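Local coordinates for intimin adherence protein (Escherichia coli O157:H7, PDB 3NCX) that acts as a bacterial surface adhesin, its C-terminal lectin-like region probably binding the translocated receptor Tir for attachment to host cells, at residues Q121-N135 and S163-G175. The protein carries 1 engineered substitution. Numbering follows the deposited sequence.
Sequences QTVLSDIYDSWGAAN and STYNLITQYPLPG. Engineered in segment 163-175: Y171 (natural residue Asn).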
loop_
_atom_site.group_PDB
_atom_site.type_symbol
_atom_site.label_atom_id
_atom_site.label_comp_id
_atom_site.label_asym_id
_atom_site.label_seq_id
_atom_site.Cartn_x
_atom_site.Cartn_y
_atom_site.Cartn_z
ATOM N N GLN A 121 4.187 -12.055 12.478
ATOM C CA GLN A 121 3.244 -12.349 11.408
ATOM C C GLN A 121 2.169 -11.271 11.321
ATOM O O GLN A 121 1.617 -11.010 10.253
ATOM C CB GLN A 121 2.597 -13.717 11.627
ATOM C CG GLN A 121 1.468 -14.023 10.662
ATOM C CD GLN A 121 0.879 -15.402 10.873
ATOM O OE1 GLN A 121 1.603 -16.395 10.947
ATOM N NE2 GLN A 121 -0.442 -15.470 10.977
ATOM N N THR A 122 1.878 -10.647 12.458
ATOM C CA THR A 122 0.867 -9.601 12.525
ATOM C C THR A 122 1.280 -8.382 11.704
ATOM O O THR A 122 0.442 -7.735 11.072
ATOM C CB THR A 122 0.588 -9.183 13.980
ATOM O OG1 THR A 122 0.062 -10.301 14.705
ATOM C CG2 THR A 122 -0.415 -8.048 14.026
ATOM N N VAL A 123 2.571 -8.071 11.711
ATOM C CA VAL A 123 3.077 -6.955 10.924
ATOM C C VAL A 123 2.633 -7.100 9.472
ATOM O O VAL A 123 2.309 -6.115 8.809
ATOM C CB VAL A 123 4.610 -6.866 10.984
ATOM C CG1 VAL A 123 5.104 -5.685 10.165
ATOM C CG2 VAL A 123 5.076 -6.747 12.426
ATOM N N LEU A 124 2.604 -8.339 8.993
ATOM C CA LEU A 124 2.238 -8.623 7.609
ATOM C C LEU A 124 0.741 -8.870 7.435
ATOM O O LEU A 124 0.132 -8.385 6.481
ATOM C CB LEU A 124 3.030 -9.823 7.086
ATOM C CG LEU A 124 4.544 -9.640 6.963
ATOM C CD1 LEU A 124 5.225 -10.969 6.672
ATOM C CD2 LEU A 124 4.872 -8.620 5.885
ATOM N N SER A 125 0.152 -9.628 8.353
ATOM C CA SER A 125 -1.268 -9.955 8.272
ATOM C C SER A 125 -2.134 -8.714 8.462
ATOM O O SER A 125 -3.226 -8.620 7.904
ATOM C CB SER A 125 -1.641 -11.024 9.302
ATOM O OG SER A 125 -1.402 -10.569 10.621
ATOM N N ASP A 126 -1.640 -7.764 9.251
ATOM C CA ASP A 126 -2.348 -6.509 9.470
ATOM C C ASP A 126 -2.469 -5.725 8.173
ATOM O O ASP A 126 -3.443 -5.003 7.958
ATOM C CB ASP A 126 -1.641 -5.662 10.529
ATOM C CG ASP A 126 -2.080 -6.006 11.937
ATOM O OD1 ASP A 126 -2.690 -7.078 12.124
ATOM O OD2 ASP A 126 -1.813 -5.205 12.855
ATOM N N ILE A 127 -1.473 -5.870 7.308
ATOM C CA ILE A 127 -1.492 -5.192 6.022
ATOM C C ILE A 127 -2.525 -5.810 5.087
ATOM O O ILE A 127 -3.168 -5.108 4.304
ATOM C CB ILE A 127 -0.100 -5.180 5.373
ATOM C CG1 ILE A 127 0.762 -4.111 6.045
ATOM C CG2 ILE A 127 -0.201 -4.917 3.880
ATOM C CD1 ILE A 127 2.096 -3.898 5.391
ATOM N N TYR A 128 -2.697 -7.124 5.183
ATOM C CA TYR A 128 -3.717 -7.803 4.399
ATOM C C TYR A 128 -5.105 -7.338 4.828
ATOM O O TYR A 128 -5.986 -7.136 3.994
ATOM C CB TYR A 128 -3.600 -9.321 4.538
ATOM C CG TYR A 128 -4.648 -10.068 3.748
ATOM C CD1 TYR A 128 -4.371 -10.560 2.481
ATOM C CD2 TYR A 128 -5.925 -10.262 4.263
ATOM C CE1 TYR A 128 -5.333 -11.235 1.754
ATOM C CE2 TYR A 128 -6.890 -10.931 3.545
ATOM C CZ TYR A 128 -6.591 -11.417 2.292
ATOM O OH TYR A 128 -7.554 -12.088 1.574
ATOM N N ASP A 129 -5.293 -7.172 6.132
ATOM C CA ASP A 129 -6.572 -6.712 6.663
ATOM C C ASP A 129 -6.882 -5.300 6.184
ATOM O O ASP A 129 -8.042 -4.945 5.978
ATOM C CB ASP A 129 -6.579 -6.752 8.195
ATOM C CG ASP A 129 -6.605 -8.166 8.746
ATOM O OD1 ASP A 129 -7.015 -9.090 8.010
ATOM O OD2 ASP A 129 -6.223 -8.351 9.922
ATOM N N SER A 130 -5.836 -4.499 6.010
ATOM C CA SER A 130 -5.997 -3.095 5.647
ATOM C C SER A 130 -6.076 -2.881 4.137
ATOM O O SER A 130 -6.666 -1.906 3.676
ATOM C CB SER A 130 -4.858 -2.257 6.232
ATOM O OG SER A 130 -4.792 -2.396 7.641
ATOM N N TRP A 131 -5.486 -3.793 3.371
ATOM C CA TRP A 131 -5.402 -3.616 1.925
ATOM C C TRP A 131 -5.971 -4.785 1.128
ATOM O O TRP A 131 -6.556 -4.589 0.066
ATOM C CB TRP A 131 -3.955 -3.343 1.504
ATOM C CG TRP A 131 -3.409 -2.061 2.059
ATOM C CD1 TRP A 131 -2.683 -1.907 3.204
ATOM C CD2 TRP A 131 -3.553 -0.751 1.496
ATOM N NE1 TRP A 131 -2.361 -0.583 3.388
ATOM C CE2 TRP A 131 -2.884 0.147 2.354
ATOM C CE3 TRP A 131 -4.179 -0.251 0.350
ATOM C CZ2 TRP A 131 -2.828 1.518 2.102
ATOM C CZ3 TRP A 131 -4.120 1.109 0.101
ATOM C CH2 TRP A 131 -3.450 1.977 0.973
ATOM N N GLY A 132 -5.797 -5.998 1.641
ATOM C CA GLY A 132 -6.228 -7.186 0.928
ATOM C C GLY A 132 -5.107 -7.785 0.096
ATOM O O GLY A 132 -3.966 -7.327 0.158
ATOM N N ALA A 133 -5.434 -8.810 -0.684
ATOM C CA ALA A 133 -4.442 -9.511 -1.493
ATOM C C ALA A 133 -3.554 -8.555 -2.287
ATOM O O ALA A 133 -4.044 -7.681 -3.004
ATOM C CB ALA A 133 -5.124 -10.503 -2.423
ATOM N N ALA A 134 -2.244 -8.734 -2.156
ATOM C CA ALA A 134 -1.279 -7.849 -2.799
ATOM C C ALA A 134 -1.462 -7.783 -4.312
ATOM O O ALA A 134 -1.273 -6.728 -4.920
ATOM C CB ALA A 134 0.139 -8.280 -2.457
ATOM N N ASN A 135 -1.829 -8.910 -4.914
ATOM C CA ASN A 135 -1.938 -8.999 -6.368
ATOM C C ASN A 135 -3.164 -8.292 -6.948
ATOM O O ASN A 135 -3.301 -8.171 -8.165
ATOM C CB ASN A 135 -1.882 -10.459 -6.833
ATOM C CG ASN A 135 -3.025 -11.295 -6.288
ATOM O OD1 ASN A 135 -3.219 -12.438 -6.699
ATOM N ND2 ASN A 135 -3.790 -10.728 -5.363
ATOM N N SER A 163 9.581 -18.899 10.243
ATOM C CA SER A 163 8.221 -18.944 9.724
ATOM C C SER A 163 8.003 -17.903 8.627
ATOM O O SER A 163 8.773 -16.952 8.497
ATOM C CB SER A 163 7.217 -18.748 10.857
ATOM O OG SER A 163 7.533 -17.593 11.612
ATOM N N THR A 164 6.950 -18.093 7.837
ATOM C CA THR A 164 6.641 -17.188 6.735
ATOM C C THR A 164 5.153 -16.869 6.664
ATOM O O THR A 164 4.325 -17.573 7.239
ATOM C CB THR A 164 7.074 -17.775 5.376
ATOM O OG1 THR A 164 6.386 -19.011 5.145
ATOM C CG2 THR A 164 8.575 -18.017 5.346
ATOM N N TYR A 165 4.823 -15.799 5.949
ATOM C CA TYR A 165 3.436 -15.404 5.738
ATOM C C TYR A 165 3.248 -14.909 4.308
ATOM O O TYR A 165 4.062 -14.141 3.795
ATOM C CB TYR A 165 3.026 -14.317 6.734
ATOM C CG TYR A 165 1.607 -13.826 6.550
ATOM C CD1 TYR A 165 0.531 -14.566 7.021
ATOM C CD2 TYR A 165 1.343 -12.621 5.909
ATOM C CE1 TYR A 165 -0.769 -14.124 6.856
ATOM C CE2 TYR A 165 0.047 -12.170 5.740
ATOM C CZ TYR A 165 -1.006 -12.927 6.216
ATOM O OH TYR A 165 -2.301 -12.487 6.053
ATOM N N ASN A 166 2.174 -15.352 3.664
ATOM C CA ASN A 166 1.913 -14.990 2.275
ATOM C C ASN A 166 0.976 -13.789 2.157
ATOM O O ASN A 166 -0.151 -13.819 2.653
ATOM C CB ASN A 166 1.348 -16.191 1.519
ATOM C CG ASN A 166 1.378 -16.005 0.016
ATOM O OD1 ASN A 166 1.071 -14.930 -0.499
ATOM N ND2 ASN A 166 1.756 -17.057 -0.698
ATOM N N LEU A 167 1.446 -12.737 1.493
ATOM C CA LEU A 167 0.701 -11.483 1.396
ATOM C C LEU A 167 -0.497 -11.556 0.451
ATOM O O LEU A 167 -1.247 -10.588 0.314
ATOM C CB LEU A 167 1.633 -10.344 0.978
ATOM C CG LEU A 167 2.708 -9.973 2.001
ATOM C CD1 LEU A 167 3.688 -8.968 1.418
ATOM C CD2 LEU A 167 2.065 -9.429 3.268
ATOM N N ILE A 168 -0.674 -12.701 -0.199
ATOM C CA ILE A 168 -1.826 -12.911 -1.069
ATOM C C ILE A 168 -2.757 -13.976 -0.508
ATOM O O ILE A 168 -3.977 -13.817 -0.523
ATOM C CB ILE A 168 -1.404 -13.336 -2.485
ATOM C CG1 ILE A 168 -0.691 -12.191 -3.202
ATOM C CG2 ILE A 168 -2.617 -13.780 -3.288
ATOM C CD1 ILE A 168 -0.220 -12.555 -4.594
ATOM N N THR A 169 -2.174 -15.060 -0.007
ATOM C CA THR A 169 -2.949 -16.223 0.412
ATOM C C THR A 169 -3.187 -16.292 1.921
ATOM O O THR A 169 -3.943 -17.140 2.393
ATOM C CB THR A 169 -2.275 -17.531 -0.045
ATOM O OG1 THR A 169 -1.041 -17.703 0.660
ATOM C CG2 THR A 169 -2.001 -17.497 -1.541
ATOM N N GLN A 170 -2.542 -15.400 2.670
ATOM C CA GLN A 170 -2.648 -15.388 4.132
ATOM C C GLN A 170 -2.049 -16.651 4.743
ATOM O O GLN A 170 -2.151 -16.874 5.949
ATOM C CB GLN A 170 -4.107 -15.255 4.581
ATOM C CG GLN A 170 -4.871 -14.098 3.967
ATOM C CD GLN A 170 -6.324 -14.075 4.404
ATOM O OE1 GLN A 170 -6.625 -13.900 5.584
ATOM N NE2 GLN A 170 -7.233 -14.261 3.454
ATOM N N TYR A 171 -1.427 -17.474 3.906
ATOM C CA TYR A 171 -0.904 -18.766 4.337
ATOM C C TYR A 171 0.309 -18.631 5.256
ATOM O O TYR A 171 1.364 -18.154 4.837
ATOM C CB TYR A 171 -0.559 -19.628 3.118
ATOM C CG TYR A 171 -0.090 -21.027 3.454
ATOM C CD1 TYR A 171 -0.926 -21.925 4.104
ATOM C CD2 TYR A 171 1.186 -21.454 3.105
ATOM C CE1 TYR A 171 -0.502 -23.206 4.409
ATOM C CE2 TYR A 171 1.617 -22.734 3.404
ATOM C CZ TYR A 171 0.769 -23.604 4.056
ATOM O OH TYR A 171 1.194 -24.878 4.354
ATOM N N PRO A 172 0.154 -19.044 6.523
ATOM C CA PRO A 172 1.255 -19.062 7.490
ATOM C C PRO A 172 2.011 -20.381 7.408
ATOM O O PRO A 172 1.400 -21.423 7.176
ATOM C CB PRO A 172 0.528 -18.962 8.828
ATOM C CG PRO A 172 -0.747 -19.699 8.587
ATOM C CD PRO A 172 -1.121 -19.446 7.142
ATOM N N LEU A 173 3.324 -20.341 7.598
ATOM C CA LEU A 173 4.128 -21.550 7.488
ATOM C C LEU A 173 5.366 -21.486 8.376
ATOM O O LEU A 173 6.282 -20.709 8.114
ATOM C CB LEU A 173 4.531 -21.779 6.032
ATOM C CG LEU A 173 5.144 -23.136 5.687
ATOM C CD1 LEU A 173 4.250 -24.269 6.165
ATOM C CD2 LEU A 173 5.385 -23.236 4.190
ATOM N N PRO A 174 5.388 -22.304 9.438
ATOM C CA PRO A 174 6.522 -22.389 10.363
ATOM C C PRO A 174 7.563 -23.399 9.892
ATOM O O PRO A 174 7.307 -24.154 8.956
ATOM C CB PRO A 174 5.866 -22.895 11.645
ATOM C CG PRO A 174 4.772 -23.780 11.151
ATOM C CD PRO A 174 4.255 -23.133 9.886
ATOM N N GLY A 175 8.724 -23.401 10.539
ATOM C CA GLY A 175 9.753 -24.393 10.277
ATOM C C GLY A 175 10.290 -24.420 8.859
ATOM O O GLY A 175 10.728 -25.464 8.373
HETATM O O HOH W 1 3.928 -17.550 10.265
HETATM O O HOH W 2 -1.394 -7.933 1.339
#
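Y165 and Y128 are two of the larger contributors to this interface, alongside L167 and I168, each aromatic ring lying against the opposing segment. The Y165 ring rests along helix 121-131: Y165 CD2 touches L124 CB, and Y165 OH lies against S125 CA, while Q121 CG lies 3.8 Å from Y165 CD1. The Q121 chain runs extended, its amide plane tilted only slightly from the Y165 ring. One turn beyond S125, Y128 has CG anti to the backbone N, which turns its ring toward the loop after strand 161-166. Q170 lies over one face: its CG sits 3.6 Å from the ring centroid and 10° off the normal, a CH-pi contact, with the amide stacked on the ring at a 22° interplanar angle. G132 CA lies over the opposite face, and L167 O meets the ring edge in plane.

L167 O is the polar anchor. A134 N donates to it across 3.2 Å, approaching from above the carbonyl plane, and a water 2.8 Å from L167 O also donates to G132 O. Apolar contacts extend from it: I168 CD1 packs against N135 CB at 3.5 Å, and L167 CD2 meets L124 CD2 at 3.9 Å. A second water links Q121 OE1 to T164 O.

Outward, N166 positions the loop: its OD1 accepts from I168 N at 2.8 Å, forming an Asx turn, and its ND2 is hydrogen-bonded to S145 OG. L124 continues onto I98 and A148. The helix runs nearly parallel to strand 163-166 (6°, axes 8.8 Å apart), joining helix and three-stranded antiparallel sheet within intimin's C-type lectin-like domain.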